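Local coordinates for coat protein (Sulfolobus turreted icosahedral virus, PDB 2BBD) that probably builds the icosahedral shell of an archaeal virus as its major capsid protein, with a double jelly-roll subunit like those of bacterial and eukaryotic viruses, at residues Tyr12-Gly17 and Ala148-Thr153; Gly39-Ser44 and Ser142-Asn147; Thr46-Leu51 and Gly101-Ala106; Phe56-Val61 and Asn94-Ala99; Ser223-Thr228 and Ala264-Ala269. All blocks are in the same frame, centred on the assembly; numbering follows the deposited sequence.

In the fold
Contacts 1 to 4 belong to the N-terminal half of the chain, while contact 5 lies in the C-terminal half. Contacts 1 and 2, with centres about 14 Å apart, share strand 145-158, whose two edges pair with strands 2-13 and 29-43. Along the chain the loops nest: contact 4 inside 3, 3 inside 2, 2 inside 1. Contact 3 touches contact 2 through Asn43, their centres about 10 Å apart, and contact 4 through Leu51. Contact 5 follows in series, about 16 Å from contact 4 between centres. Contacts 1 to 4 thus tie together one end of the first half, and contact 4 meets contact 5 across the two halves, consistent with a double jelly roll.

Contact 1 of 5, residues Tyr12-Gly17 and Ala148-Thr153; sequences YAWTAG and ASFYIT
Tyr12 and Phe150 form an antiparallel hydrogen-bonded pair, with Phe150 N donating to Tyr12 O at 2.6 Å and Tyr12 N returning a bond to Phe150 O. One step on, Ala13 and Ser149 make the non-hydrogen-bonded pair, their CA atoms 4.1 Å apart, and Trp14 N then reaches Ala148 O at 2.9 Å. The tight part lies on the face carrying Tyr12 and Phe150. With CG of Trp14 anti to the backbone N (chi1 -172°), the indole swings back to the strand and CD1 meets Phe150 CZ at 3.6 Å, an oblique pair with planes inclined by 36°. Further along, Ile152 CG1 approaches the edge of the Tyr12 ring at CE2, 4.1 Å away. The other face, with Ala13 and Ser149, is looser: Ala13 is exposed, and Ser149 OG stays 3.7 Å from Ala13 CA. A water extends the pairing at the Trp14 end, accepting from Ala148 N at 2.8 Å and donating to Trp14 O. Beneath the packed face lie Ile20 and Ile22 of strand 19-24 and Ile135 of strand 131-137, in the facing sheet of the jelly roll, while Trp14 NE1 bonds to Leu60 O.

Contact 2 of 5, residues Gly39-Ser44 and Ser142-Asn147; sequences GSISNS and SGVSIN
Two serine hydroxyls converge on one amide oxygen: Ser42 OG donates to Asn147 OD1 at 3.1 Å, almost in line with the C=O bond (161° at the oxygen), and Ser40 OG adds a weak bond to the same atom at 3.2 Å. Ser42 OG lies anti to its carbonyl carbon (chi1 -73°) and Ser40 OG between N and carbonyl carbon (chi1 72°), torsions that bring both hydroxyls to OD1. On the other face, Ile41 and Ile146 run side by side, pointing the same way, and Ile146 CD1 presses on Ile41 CG1 at 3.2 Å, closer than usual for carbons. Ile41 CG2 also meets Val144 CG2 at 3.6 Å. These groups are set in register by paired antiparallel backbone bonds: Ser40 with Asn147, then Ser42 with Ser145, whose Ser42 N to Ser145 O bond is 2.8 Å. Beyond the last pair, a water accepts from Ser44 N and donates to Gly143 O at 2.8 Å. Further out, Val110 and Leu112 of strand 108-123 back Ile41. The two faces thus differ in chemistry: on one OD1 of Asn147 takes two hydroxyl donors, one weakly, and Ser145 OG meets a water, while on the other branched aliphatic carbons pack.

Contact 3 of 5, residues Thr46-Leu51 and Gly101-Ala106; sequences TAAVTL and GTSVPA
Thr46 meets Ala106 through its backbone, its O lying 3.5 Å from the methyl CB of Ala106, which points toward the first segment; Ala47 adds a looser touch on the same methyl. At Ala48 the chain closes in: CB rests 3.7 Å from Ser103 OG, and the CA makes a CA-H...O contact with Val104 O. Val49 begins the short antiparallel pairing. Its N donates to Val104 O at 2.9 Å and its O accepts from Val104 N at 2.7 Å, so the two residues form a hydrogen-bonded pair. Thr50 stands opposite Ser103 as the non-hydrogen-bonded pair. Its CG2, anti to the backbone N (chi1 -60° for OG1), comes to 3.5 Å from Gly101 O. Leu51 makes the principal side-chain contact. While its N bonds to Thr102 O at 2.6 Å, its CB and CG lie close against that same oxygen, and CD1 reaches Val104 CG2 at 3.5 Å, the two side chains meeting aslant. Leu51 O finally takes a weak, bent bond from Gly101 N.

Around this two-stranded antiparallel pair, Val110 of strand 108-123 covers Leu51, Thr102 and Val104, while Asn43 ND2 bonds to both Ala47 O and Val104 O. Val104 O therefore accepts from two donors, Val49 N and Asn43 ND2. Chemically, the strands are joined mainly by backbone hydrogen bonds, and on the face turned to strand 108-123 by the apolar contact of Leu51 with Val104; the amide of Asn43 joins this two-stranded element to the larger sheet.

Contact 4 of 5, residues Phe56-Val61 and Asn94-Ala99; sequences FPYNLV and NPAYPA
This is a buried contact of proline and aromatic side chains, made where the loop leading into strand 61-68 packs against the edge strand 96-97, with no clear hydrogen bond across it. Two cis peptide bonds shape it, one before Pro57 and one before Pro98. Phe56, its CG anti to the backbone N (chi1 165°), brings its ring end to Pro98: the ring edge meets Pro98 CG in plane, with Phe56 CZ 3.7 Å from that atom and Phe56 CE1 3.3 Å from Pro98 O, and the two side chains cross at about a right angle. Pro57 CB sits 3.6 Å above the plane of the Phe56 ring, over its centre, so the two are packed together within their own segment and both contact Pro98. Pro57 CG and CD both lie 3.6 Å from Pro98 O. Next along, the Tyr58 ring leans its hydroxyl end on Ala96, with OH 3.7 Å from Ala96 CB, and the Asn94 side chain lies beside OH. Ala96 and Tyr97 together face Asn113 in a classic beta bulge, joining strand 96-97 to strand 108-123. That strand also supplies Trp116, whose ring meets Tyr58, while Ile41 of strand 29-43 borders Phe56 and Pro98.

Contact 5 of 5, residues Ser223-Thr228 and Ala264-Ala269; sequences SGINNT and APYSGA
Two loops of the C-terminal half meet here, a type II' beta turn from Ser223 to Asn226 and an ST turn at Ser267. The direct hydrogen bond between them comes from the Ser267 hydroxyl, which donates to Ile225 O at 2.9 Å, tilted 32° from the carbonyl plane, and accepts from Ala269 N at 3.1 Å. Set between the backbone N and the carbonyl carbon (chi1 74°), OG lies where it both closes its own turn and holds the neighbouring loop. Ala269 CB sits obliquely above the plane of the Asn227 amide, 3.2 Å from OD1, while Asn227 ND2 is secured in plane by Gly224 O at 2.8 Å and also bonds to Val218 O; OD1 accepts from Asp229 N. Apolar contact comes from Ile225, whose CD1 touches the edge of the Tyr266 ring at CE2, 4.0 Å away, the side chains crossing at about a right angle. Two waters complete the junction. One donates to both Asn226 OD1 and Tyr266 O, the latter at 2.6 Å, and the other accepts from Gly268 N at 2.8 Å and donates weakly to Asn227 O. Outside the loops, Ile84 of helix 79-89 touches both Ile225 and Tyr266, Tyr87 meets the Tyr266 ring edge-to-face, Gln254 of helix 250-261 bonds to Ser267 O, and Ala269 pairs through its backbone with Val218 of strand 210-219.

Contact 1 of 5, residues Tyr12-Gly17 and Ala148-Thr153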
# COMPACT_ATOMS: atom_id res chain seq x y z
N TYR A 12 -16.61 5.82 -11.62
CA TYR A 12 -17.23 6.19 -10.36
C TYR A 12 -16.87 7.62 -9.98
O TYR A 12 -15.69 7.97 -9.86
CB TYR A 12 -16.78 5.20 -9.28
CG TYR A 12 -17.03 3.77 -9.70
CD1 TYR A 12 -18.26 3.14 -9.44
CD2 TYR A 12 -16.08 3.07 -10.45
CE1 TYR A 12 -18.53 1.85 -9.93
CE2 TYR A 12 -16.34 1.79 -10.95
CZ TYR A 12 -17.57 1.19 -10.68
OH TYR A 12 -17.83 -0.06 -11.16
N ALA A 13 -17.89 8.44 -9.80
CA ALA A 13 -17.68 9.83 -9.46
C ALA A 13 -17.09 9.99 -8.07
O ALA A 13 -17.38 9.21 -7.15
CB ALA A 13 -19.01 10.61 -9.55
N TRP A 14 -16.26 11.00 -7.93
CA TRP A 14 -15.66 11.29 -6.65
C TRP A 14 -16.60 12.24 -5.91
O TRP A 14 -16.97 13.29 -6.44
CB TRP A 14 -14.30 11.99 -6.84
CG TRP A 14 -13.52 12.14 -5.56
CD1 TRP A 14 -12.54 11.32 -5.10
CD2 TRP A 14 -13.73 13.13 -4.53
NE1 TRP A 14 -12.12 11.72 -3.85
CE2 TRP A 14 -12.83 12.83 -3.48
CE3 TRP A 14 -14.59 14.23 -4.40
CZ2 TRP A 14 -12.77 13.60 -2.31
CZ3 TRP A 14 -14.52 14.99 -3.24
CH2 TRP A 14 -13.62 14.67 -2.21
N THR A 15 -17.03 11.83 -4.72
CA THR A 15 -17.84 12.68 -3.83
C THR A 15 -17.19 12.47 -2.47
O THR A 15 -16.68 11.38 -2.19
CB THR A 15 -19.34 12.26 -3.75
OG1 THR A 15 -19.44 10.89 -3.37
CG2 THR A 15 -20.04 12.51 -5.08
N ALA A 16 -17.18 13.50 -1.64
CA ALA A 16 -16.55 13.42 -0.32
C ALA A 16 -17.16 12.38 0.62
O ALA A 16 -18.37 12.13 0.58
CB ALA A 16 -16.59 14.81 0.36
N GLY A 17 -16.31 11.79 1.46
CA GLY A 17 -16.76 10.80 2.42
C GLY A 17 -17.80 9.86 1.86
O GLY A 17 -18.94 9.84 2.33
N ALA A 148 -14.14 15.09 -10.42
CA ALA A 148 -13.45 13.96 -11.02
C ALA A 148 -14.16 12.61 -10.84
O ALA A 148 -15.17 12.50 -10.15
CB ALA A 148 -12.02 13.88 -10.43
N SER A 149 -13.59 11.58 -11.46
CA SER A 149 -14.11 10.22 -11.41
C SER A 149 -12.96 9.21 -11.35
O SER A 149 -11.83 9.50 -11.78
CB SER A 149 -14.95 9.91 -12.65
OG SER A 149 -16.11 10.72 -12.74
N PHE A 150 -13.26 8.02 -10.83
CA PHE A 150 -12.30 6.95 -10.74
C PHE A 150 -12.44 6.05 -11.95
O PHE A 150 -13.56 5.62 -12.28
CB PHE A 150 -12.53 6.08 -9.51
CG PHE A 150 -12.20 6.76 -8.22
CD1 PHE A 150 -13.21 7.33 -7.45
CD2 PHE A 150 -10.89 6.79 -7.74
CE1 PHE A 150 -12.91 7.92 -6.21
CE2 PHE A 150 -10.59 7.38 -6.52
CZ PHE A 150 -11.60 7.94 -5.75
N TYR A 151 -11.31 5.78 -12.60
CA TYR A 151 -11.24 4.90 -13.76
C TYR A 151 -10.52 3.63 -13.31
O TYR A 151 -9.45 3.69 -12.69
CB TYR A 151 -10.47 5.56 -14.90
CG TYR A 151 -11.16 6.79 -15.42
CD1 TYR A 151 -11.19 7.96 -14.67
CD2 TYR A 151 -11.82 6.77 -16.65
CE1 TYR A 151 -11.87 9.09 -15.12
CE2 TYR A 151 -12.51 7.89 -17.12
CZ TYR A 151 -12.53 9.04 -16.35
OH TYR A 151 -13.21 10.15 -16.78
N ILE A 152 -11.12 2.48 -13.61
CA ILE A 152 -10.58 1.20 -13.21
C ILE A 152 -9.99 0.44 -14.40
O ILE A 152 -10.65 0.27 -15.43
CB ILE A 152 -11.66 0.32 -12.58
CG1 ILE A 152 -12.36 1.09 -11.46
CG2 ILE A 152 -11.06 -0.99 -12.10
CD1 ILE A 152 -11.44 1.58 -10.32
N THR A 153 -8.74 -0.01 -14.27
CA THR A 153 -8.10 -0.75 -15.35
C THR A 153 -7.57 -2.07 -14.82
O THR A 153 -6.87 -2.12 -13.83
CB THR A 153 -6.97 0.06 -15.97
OG1 THR A 153 -7.51 1.27 -16.52
CG2 THR A 153 -6.32 -0.72 -17.08
O HOH W 1 -16.21 14.93 -8.47

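Contact 2 of 5, residues Gly39-Ser44 and Ser142-Asn147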
# COMPACT_ATOMS: atom_id res chain seq x y z
N GLY A 39 -9.66 14.26 -13.14
CA GLY A 39 -10.63 15.33 -13.27
C GLY A 39 -9.98 16.67 -13.00
O GLY A 39 -8.92 16.97 -13.53
N SER A 40 -10.62 17.48 -12.15
CA SER A 40 -10.07 18.78 -11.82
C SER A 40 -10.43 19.20 -10.42
O SER A 40 -11.29 18.60 -9.77
CB SER A 40 -10.60 19.84 -12.79
OG SER A 40 -11.97 20.10 -12.54
N ILE A 41 -9.74 20.24 -9.96
CA ILE A 41 -9.98 20.83 -8.65
C ILE A 41 -10.27 22.30 -8.95
O ILE A 41 -9.49 22.96 -9.64
CB ILE A 41 -8.73 20.70 -7.73
CG1 ILE A 41 -8.49 19.22 -7.41
CG2 ILE A 41 -8.95 21.50 -6.43
CD1 ILE A 41 -7.23 18.94 -6.60
N SER A 42 -11.39 22.79 -8.46
CA SER A 42 -11.80 24.17 -8.72
C SER A 42 -11.88 25.07 -7.51
O SER A 42 -12.14 24.61 -6.40
CB SER A 42 -13.15 24.19 -9.44
OG SER A 42 -13.03 23.77 -10.78
N ASN A 43 -11.65 26.36 -7.75
CA ASN A 43 -11.71 27.38 -6.72
C ASN A 43 -12.68 28.46 -7.17
O ASN A 43 -12.42 29.17 -8.15
CB ASN A 43 -10.32 27.98 -6.50
CG ASN A 43 -10.32 29.11 -5.47
OD1 ASN A 43 -11.33 29.39 -4.82
ND2 ASN A 43 -9.17 29.77 -5.31
N SER A 44 -13.81 28.58 -6.48
CA SER A 44 -14.79 29.60 -6.84
C SER A 44 -14.72 30.78 -5.88
O SER A 44 -15.53 31.70 -5.95
CB SER A 44 -16.20 29.01 -6.85
OG SER A 44 -16.56 28.53 -5.57
N SER A 142 -9.74 22.33 1.93
CA SER A 142 -10.46 23.56 2.21
C SER A 142 -10.34 24.57 1.07
O SER A 142 -9.27 24.73 0.47
CB SER A 142 -9.91 24.19 3.49
OG SER A 142 -10.53 25.45 3.73
N GLY A 143 -11.45 25.23 0.78
CA GLY A 143 -11.48 26.26 -0.25
C GLY A 143 -11.63 25.81 -1.68
O GLY A 143 -11.62 26.65 -2.59
N VAL A 144 -11.74 24.50 -1.92
CA VAL A 144 -11.89 24.03 -3.30
C VAL A 144 -12.92 22.91 -3.45
O VAL A 144 -13.40 22.34 -2.48
CB VAL A 144 -10.55 23.51 -3.88
CG1 VAL A 144 -9.49 24.61 -3.80
CG2 VAL A 144 -10.09 22.27 -3.13
N SER A 145 -13.26 22.63 -4.70
CA SER A 145 -14.21 21.57 -5.01
C SER A 145 -13.50 20.59 -5.94
O SER A 145 -12.66 21.00 -6.75
CB SER A 145 -15.45 22.16 -5.68
OG SER A 145 -15.12 22.80 -6.90
N ILE A 146 -13.85 19.31 -5.84
CA ILE A 146 -13.26 18.26 -6.67
C ILE A 146 -14.26 17.84 -7.74
O ILE A 146 -15.41 17.50 -7.44
CB ILE A 146 -12.89 17.01 -5.83
CG1 ILE A 146 -11.84 17.37 -4.77
CG2 ILE A 146 -12.38 15.90 -6.72
CD1 ILE A 146 -10.56 17.86 -5.34
N ASN A 147 -13.83 17.85 -9.00
CA ASN A 147 -14.69 17.45 -10.11
C ASN A 147 -13.94 16.33 -10.85
O ASN A 147 -13.19 16.59 -11.79
CB ASN A 147 -14.94 18.65 -11.02
CG ASN A 147 -15.04 19.97 -10.25
OD1 ASN A 147 -14.22 20.89 -10.44
ND2 ASN A 147 -16.02 20.07 -9.36
O HOH W 2 -15.33 25.37 -6.33
O HOH W 3 -14.06 26.80 -3.93

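Contact 3 of 5, residues Thr46-Leu51 and Gly101-Ala106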
# COMPACT_ATOMS: atom_id res chain seq x y z
N THR A 46 -12.63 34.06 -3.82
CA THR A 46 -12.10 35.34 -4.31
C THR A 46 -10.59 35.40 -4.26
O THR A 46 -9.97 36.27 -4.88
CB THR A 46 -12.63 36.51 -3.47
OG1 THR A 46 -12.05 36.45 -2.16
CG2 THR A 46 -14.14 36.45 -3.33
N ALA A 47 -9.98 34.49 -3.52
CA ALA A 47 -8.53 34.47 -3.42
C ALA A 47 -7.98 33.13 -3.91
O ALA A 47 -8.67 32.11 -3.84
CB ALA A 47 -8.11 34.72 -1.98
N ALA A 48 -6.75 33.15 -4.42
CA ALA A 48 -6.12 31.93 -4.90
C ALA A 48 -5.89 31.05 -3.68
O ALA A 48 -5.56 31.55 -2.60
CB ALA A 48 -4.79 32.25 -5.57
N VAL A 49 -6.07 29.75 -3.86
CA VAL A 49 -5.88 28.80 -2.78
C VAL A 49 -4.65 27.95 -3.02
O VAL A 49 -4.42 27.46 -4.13
CB VAL A 49 -7.11 27.86 -2.63
CG1 VAL A 49 -6.82 26.79 -1.57
CG2 VAL A 49 -8.35 28.67 -2.25
N THR A 50 -3.84 27.81 -1.99
CA THR A 50 -2.66 26.98 -2.08
C THR A 50 -3.09 25.61 -1.60
O THR A 50 -3.51 25.46 -0.45
CB THR A 50 -1.54 27.49 -1.17
OG1 THR A 50 -1.20 28.82 -1.56
CG2 THR A 50 -0.32 26.59 -1.27
N LEU A 51 -3.01 24.60 -2.46
CA LEU A 51 -3.40 23.25 -2.07
C LEU A 51 -2.49 22.77 -0.95
O LEU A 51 -1.34 23.21 -0.84
CB LEU A 51 -3.36 22.33 -3.29
CG LEU A 51 -4.50 22.67 -4.26
CD1 LEU A 51 -4.31 22.04 -5.62
CD2 LEU A 51 -5.81 22.21 -3.62
N GLY A 101 0.93 21.82 -2.52
CA GLY A 101 1.34 23.21 -2.55
C GLY A 101 0.99 23.94 -3.83
O GLY A 101 1.31 25.12 -3.97
N THR A 102 0.36 23.26 -4.77
CA THR A 102 -0.03 23.90 -6.02
C THR A 102 -1.14 24.92 -5.72
O THR A 102 -1.98 24.70 -4.84
CB THR A 102 -0.55 22.87 -7.03
OG1 THR A 102 0.54 22.05 -7.47
CG2 THR A 102 -1.20 23.57 -8.25
N SER A 103 -1.13 26.01 -6.46
CA SER A 103 -2.12 27.06 -6.28
C SER A 103 -3.28 26.95 -7.26
O SER A 103 -3.07 26.72 -8.45
CB SER A 103 -1.45 28.43 -6.43
OG SER A 103 -2.40 29.49 -6.40
N VAL A 104 -4.49 27.11 -6.76
CA VAL A 104 -5.68 27.08 -7.61
C VAL A 104 -6.15 28.53 -7.65
O VAL A 104 -6.60 29.08 -6.64
CB VAL A 104 -6.80 26.20 -7.01
CG1 VAL A 104 -7.94 26.08 -8.01
CG2 VAL A 104 -6.26 24.82 -6.65
N PRO A 105 -6.05 29.17 -8.82
CA PRO A 105 -6.47 30.57 -9.00
C PRO A 105 -7.94 30.79 -8.68
O PRO A 105 -8.77 29.90 -8.86
CB PRO A 105 -6.18 30.83 -10.48
CG PRO A 105 -5.02 29.92 -10.75
CD PRO A 105 -5.43 28.65 -10.05
N ALA A 106 -8.25 31.99 -8.18
CA ALA A 106 -9.63 32.34 -7.88
C ALA A 106 -10.39 32.20 -9.20
O ALA A 106 -9.90 32.63 -10.24
CB ALA A 106 -9.71 33.77 -7.38

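Contact 4 of 5, residues Phe56-Val61 and Asn94-Ala99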
# COMPACT_ATOMS: atom_id res chain seq x y z
N PHE A 56 -1.26 15.05 0.35
CA PHE A 56 -2.15 15.40 -0.75
C PHE A 56 -1.27 15.22 -1.99
O PHE A 56 -0.07 15.48 -1.95
CB PHE A 56 -2.61 16.87 -0.63
CG PHE A 56 -3.22 17.42 -1.90
CD1 PHE A 56 -2.41 17.93 -2.92
CD2 PHE A 56 -4.60 17.39 -2.11
CE1 PHE A 56 -2.96 18.40 -4.12
CE2 PHE A 56 -5.16 17.86 -3.30
CZ PHE A 56 -4.34 18.37 -4.31
N PRO A 57 -1.85 14.79 -3.12
CA PRO A 57 -3.25 14.45 -3.40
C PRO A 57 -3.69 13.01 -3.08
O PRO A 57 -4.86 12.66 -3.25
CB PRO A 57 -3.38 14.79 -4.88
CG PRO A 57 -2.06 14.32 -5.42
CD PRO A 57 -1.06 14.78 -4.36
N TYR A 58 -2.76 12.17 -2.62
CA TYR A 58 -3.10 10.78 -2.31
C TYR A 58 -4.18 10.63 -1.25
O TYR A 58 -4.94 9.66 -1.29
CB TYR A 58 -1.87 9.99 -1.87
CG TYR A 58 -0.85 9.80 -2.97
CD1 TYR A 58 -1.20 9.18 -4.17
CD2 TYR A 58 0.47 10.22 -2.81
CE1 TYR A 58 -0.27 8.98 -5.17
CE2 TYR A 58 1.41 10.02 -3.81
CZ TYR A 58 1.04 9.41 -4.98
OH TYR A 58 1.97 9.21 -5.96
N ASN A 59 -4.25 11.57 -0.31
CA ASN A 59 -5.26 11.48 0.73
C ASN A 59 -6.67 11.89 0.27
O ASN A 59 -7.57 12.09 1.09
CB ASN A 59 -4.85 12.26 1.99
CG ASN A 59 -4.74 13.75 1.76
OD1 ASN A 59 -4.94 14.25 0.65
ND2 ASN A 59 -4.40 14.47 2.81
N LEU A 60 -6.85 12.05 -1.04
CA LEU A 60 -8.17 12.36 -1.58
C LEU A 60 -8.97 11.05 -1.51
O LEU A 60 -10.19 11.02 -1.76
CB LEU A 60 -8.09 12.88 -3.01
CG LEU A 60 -7.60 14.32 -3.15
CD1 LEU A 60 -7.62 14.72 -4.62
CD2 LEU A 60 -8.49 15.26 -2.34
N VAL A 61 -8.26 9.96 -1.21
CA VAL A 61 -8.89 8.66 -1.01
C VAL A 61 -8.51 8.32 0.41
O VAL A 61 -7.32 8.34 0.76
CB VAL A 61 -8.34 7.54 -1.95
CG1 VAL A 61 -8.68 6.17 -1.36
CG2 VAL A 61 -9.00 7.62 -3.34
N ASN A 94 5.16 8.20 -10.40
CA ASN A 94 3.72 7.95 -10.35
C ASN A 94 2.88 9.21 -10.55
O ASN A 94 3.11 10.24 -9.91
CB ASN A 94 3.33 7.30 -9.03
CG ASN A 94 1.88 6.90 -9.00
OD1 ASN A 94 1.10 7.38 -8.18
ND2 ASN A 94 1.50 6.01 -9.92
N PRO A 95 1.88 9.14 -11.45
CA PRO A 95 1.03 10.32 -11.68
C PRO A 95 0.36 10.79 -10.39
O PRO A 95 -0.39 10.05 -9.77
CB PRO A 95 0.03 9.84 -12.72
CG PRO A 95 0.84 8.81 -13.51
CD PRO A 95 1.56 8.07 -12.40
N ALA A 96 0.66 12.02 -9.99
CA ALA A 96 0.08 12.59 -8.78
C ALA A 96 -0.17 14.08 -8.96
O ALA A 96 0.41 14.90 -8.27
CB ALA A 96 1.02 12.35 -7.58
N TYR A 97 -1.03 14.43 -9.90
CA TYR A 97 -1.34 15.82 -10.16
C TYR A 97 -2.64 16.19 -9.44
O TYR A 97 -3.59 15.39 -9.40
CB TYR A 97 -1.49 16.06 -11.66
CG TYR A 97 -0.27 15.69 -12.47
CD1 TYR A 97 -0.07 14.37 -12.90
CD2 TYR A 97 0.67 16.65 -12.83
CE1 TYR A 97 1.05 14.02 -13.67
CE2 TYR A 97 1.80 16.31 -13.59
CZ TYR A 97 1.98 15.00 -14.01
OH TYR A 97 3.08 14.67 -14.75
N PRO A 98 -2.69 17.39 -8.84
CA PRO A 98 -1.60 18.37 -8.81
C PRO A 98 -0.65 18.13 -7.63
O PRO A 98 -1.03 17.53 -6.63
CB PRO A 98 -2.35 19.69 -8.66
CG PRO A 98 -3.46 19.32 -7.73
CD PRO A 98 -3.94 17.98 -8.31
N ALA A 99 0.59 18.58 -7.77
CA ALA A 99 1.58 18.42 -6.72
C ALA A 99 1.15 19.22 -5.50
O ALA A 99 0.47 20.24 -5.62
CB ALA A 99 2.96 18.92 -7.19

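Contact 5 of 5, residues Ser223-Thr228 and Ala264-Ala269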
# COMPACT_ATOMS: atom_id res chain seq x y z
N SER A 223 3.46 19.56 11.71
CA SER A 223 3.97 19.55 10.35
C SER A 223 3.46 18.38 9.50
O SER A 223 3.85 18.26 8.34
CB SER A 223 5.49 19.51 10.39
OG SER A 223 5.91 18.38 11.11
N GLY A 224 2.61 17.54 10.07
CA GLY A 224 2.09 16.40 9.32
C GLY A 224 3.17 15.39 8.96
O GLY A 224 4.01 15.03 9.79
N ILE A 225 3.16 14.94 7.71
CA ILE A 225 4.13 13.97 7.24
C ILE A 225 5.46 14.62 6.81
O ILE A 225 6.44 13.94 6.54
CB ILE A 225 3.55 13.15 6.05
CG1 ILE A 225 4.32 11.84 5.87
CG2 ILE A 225 3.63 13.98 4.77
CD1 ILE A 225 3.63 10.86 4.93
N ASN A 226 5.48 15.95 6.75
CA ASN A 226 6.71 16.65 6.36
C ASN A 226 7.47 17.04 7.62
O ASN A 226 7.49 18.20 8.02
CB ASN A 226 6.38 17.91 5.55
CG ASN A 226 5.67 17.58 4.26
OD1 ASN A 226 6.18 16.81 3.44
ND2 ASN A 226 4.48 18.14 4.08
N ASN A 227 8.11 16.04 8.23
CA ASN A 227 8.87 16.24 9.45
C ASN A 227 10.09 15.33 9.38
O ASN A 227 10.20 14.50 8.49
CB ASN A 227 8.01 15.83 10.65
CG ASN A 227 7.76 14.32 10.69
OD1 ASN A 227 8.66 13.54 11.02
ND2 ASN A 227 6.55 13.91 10.34
N THR A 228 11.01 15.50 10.33
CA THR A 228 12.20 14.68 10.38
C THR A 228 12.32 14.12 11.79
O THR A 228 13.41 14.12 12.37
CB THR A 228 13.47 15.51 10.06
OG1 THR A 228 13.45 16.74 10.80
CG2 THR A 228 13.54 15.83 8.57
N ALA A 264 14.61 10.11 -4.37
CA ALA A 264 14.78 10.70 -3.05
C ALA A 264 13.56 10.32 -2.20
O ALA A 264 12.54 9.90 -2.74
CB ALA A 264 14.91 12.21 -3.17
N PRO A 265 13.66 10.49 -0.87
CA PRO A 265 12.57 10.17 0.06
C PRO A 265 11.29 10.96 -0.21
O PRO A 265 11.35 12.13 -0.60
CB PRO A 265 13.15 10.53 1.43
CG PRO A 265 14.64 10.44 1.22
CD PRO A 265 14.81 11.04 -0.15
N TYR A 266 10.14 10.33 0.00
CA TYR A 266 8.85 10.99 -0.19
C TYR A 266 8.82 12.20 0.76
O TYR A 266 8.28 13.26 0.43
CB TYR A 266 7.72 10.02 0.14
CG TYR A 266 6.36 10.64 0.02
CD1 TYR A 266 5.78 10.86 -1.23
CD2 TYR A 266 5.66 11.03 1.16
CE1 TYR A 266 4.53 11.46 -1.34
CE2 TYR A 266 4.41 11.63 1.06
CZ TYR A 266 3.85 11.84 -0.19
OH TYR A 266 2.61 12.42 -0.27
N SER A 267 9.39 12.02 1.94
CA SER A 267 9.52 13.10 2.92
C SER A 267 10.55 12.63 3.93
O SER A 267 11.05 11.51 3.84
CB SER A 267 8.19 13.40 3.63
OG SER A 267 7.87 12.40 4.58
N GLY A 268 10.88 13.48 4.89
CA GLY A 268 11.84 13.08 5.89
C GLY A 268 11.26 12.10 6.88
O GLY A 268 11.98 11.59 7.74
N ALA A 269 9.97 11.79 6.77
CA ALA A 269 9.36 10.87 7.73
C ALA A 269 8.86 9.56 7.16
O ALA A 269 8.05 8.87 7.79
CB ALA A 269 8.22 11.58 8.47
O HOH W 4 7.64 15.73 1.06
O HOH W 5 9.89 16.03 5.42